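Local coordinates for possible TctC subunit of the Tripartite Tricarboxylate Transport(TTT) Family (PDB 6HKE), which binds malate and probably serves as the periplasmic substrate-binding component of a tripartite tricarboxylate transporter for C4-dicarboxylates, at residues A145-S149 and V150-S154. The protein carries 2 engineered substitutions. Sequence-based numbering, arbitrary orientation.
With LMR ((2S)-2-hydroxybutanedioic acid), chain E; MLT (D-malate), chain D.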
# COMPACT_ATOMS: atom_id res chain seq x y z
N ALA A 145 -6.77 -6.03 -4.53
CA ALA A 145 -5.61 -6.61 -5.25
C ALA A 145 -5.07 -7.86 -4.53
O ALA A 145 -3.85 -8.13 -4.63
CB ALA A 145 -4.56 -5.55 -5.39
N GLY A 146 -5.93 -8.66 -3.88
CA GLY A 146 -5.57 -9.96 -3.29
C GLY A 146 -5.35 -9.90 -1.78
O GLY A 146 -5.18 -8.78 -1.23
N PHE A 147 -5.27 -11.06 -1.14
CA PHE A 147 -5.28 -11.20 0.34
C PHE A 147 -4.01 -10.56 0.96
O PHE A 147 -4.02 -10.27 2.16
CB PHE A 147 -5.51 -12.67 0.73
CG PHE A 147 -6.84 -13.27 0.30
CD1 PHE A 147 -7.87 -12.48 -0.23
CD2 PHE A 147 -7.07 -14.64 0.42
CE1 PHE A 147 -9.08 -13.04 -0.61
CE2 PHE A 147 -8.28 -15.19 0.03
CZ PHE A 147 -9.28 -14.40 -0.48
N GLY A 148 -2.97 -10.30 0.17
CA GLY A 148 -1.73 -9.63 0.63
C GLY A 148 -1.76 -8.14 0.36
O GLY A 148 -0.75 -7.46 0.62
N SER A 149 -2.89 -7.62 -0.13
CA SER A 149 -3.07 -6.21 -0.55
C SER A 149 -3.61 -5.36 0.61
O SER A 149 -4.27 -5.89 1.52
CB SER A 149 -3.92 -6.10 -1.81
OG SER A 149 -5.31 -6.24 -1.56
N VAL A 150 -3.27 -4.07 0.58
CA VAL A 150 -3.83 -2.99 1.43
C VAL A 150 -5.33 -2.90 1.14
O VAL A 150 -6.09 -2.74 2.11
CB VAL A 150 -3.14 -1.64 1.13
CG1 VAL A 150 -3.87 -0.51 1.83
CG2 VAL A 150 -1.67 -1.65 1.51
N SER A 151 -5.70 -2.93 -0.14
CA SER A 151 -7.10 -2.78 -0.60
C SER A 151 -7.93 -3.86 0.08
O SER A 151 -9.01 -3.52 0.58
CB SER A 151 -7.23 -2.82 -2.11
OG SER A 151 -6.55 -3.94 -2.68
N TYR A 152 -7.43 -5.10 0.15
CA TYR A 152 -8.15 -6.25 0.76
C TYR A 152 -8.21 -6.03 2.28
O TYR A 152 -9.30 -6.05 2.84
CB TYR A 152 -7.51 -7.61 0.44
CG TYR A 152 -8.19 -8.77 1.12
CD1 TYR A 152 -9.43 -9.22 0.67
CD2 TYR A 152 -7.64 -9.37 2.24
CE1 TYR A 152 -10.08 -10.27 1.30
CE2 TYR A 152 -8.27 -10.43 2.87
CZ TYR A 152 -9.50 -10.87 2.40
OH TYR A 152 -10.15 -11.89 3.02
N ALA A 153 -7.06 -5.82 2.90
CA ALA A 153 -6.96 -5.64 4.37
C ALA A 153 -7.92 -4.53 4.80
O ALA A 153 -8.74 -4.78 5.71
CB ALA A 153 -5.54 -5.36 4.78
N SER A 154 -7.86 -3.37 4.14
CA SER A 154 -8.74 -2.20 4.41
C SER A 154 -10.24 -2.53 4.21
O SER A 154 -11.04 -2.11 5.05
CB SER A 154 -8.32 -1.04 3.58
OG SER A 154 -6.99 -0.68 3.90
C1 LMR E . -2.78 -2.76 -2.60
O1A LMR E . -2.01 -3.59 -2.09
O1B LMR E . -3.99 -2.61 -2.26
C2 LMR E . -2.22 -1.86 -3.71
O2 LMR E . -1.00 -1.21 -3.37
C3 LMR E . -1.97 -2.62 -5.02
C4 LMR E . -1.15 -1.70 -5.91
O4A LMR E . -1.69 -1.29 -6.96
O4B LMR E . -0.00 -1.37 -5.54
C1 MLT D . -2.49 -2.90 -2.61
O1 MLT D . -1.98 -3.36 -1.56
O2 MLT D . -3.73 -2.74 -2.70
C2 MLT D . -1.58 -2.57 -3.77
O3 MLT D . -0.43 -1.75 -3.47
C3 MLT D . -2.28 -1.78 -4.83
C4 MLT D . -1.23 -1.61 -5.89
O4 MLT D . -0.10 -1.13 -5.59
O5 MLT D . -1.55 -2.00 -7.03
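With chi1 at 79°, Ser149 holds OG between its own backbone N and carbonyl carbon, facing Tyr152 N, while Tyr152 extends CG anti to the backbone N (chi1 177°) and brings a face of its ring against Phe147. Ser149 is thereby the N-cap of helix 150-162, which follows strand 141-144 through a type I turn from Gly146 to Ser149. Ser149 OG accepts from Tyr152 N at 3.0 Å and donates to Gly146 O at 2.6 Å, in the carbonyl plane and on a lone pair. That carbonyl also takes the turn-closing bond from Ser149 N, so two donors from one residue grip it and tie the turn to the cap. Ser151 OG, 2.8 Å from Ser149 OG, accepts from Ala145 N and anchors the start of the loop to the first helical turn. On the outer side Phe147 CD1 sits over the centre of the Tyr152 ring, 3.5 Å from Tyr152 CE1, with the planes inclined at 36°; His144 meets the tyrosine edge-to-face. The capped end belongs to the malate pocket of this periplasmic binding protein, where the helix dipole would favour a carboxylate. Both malate enantiomers place one there, and Thr174 N also bonds the ligand. For (S)-malate, O1A receives Val150 N at 3.0 Å and O1B receives Ser151 N at 2.7 Å.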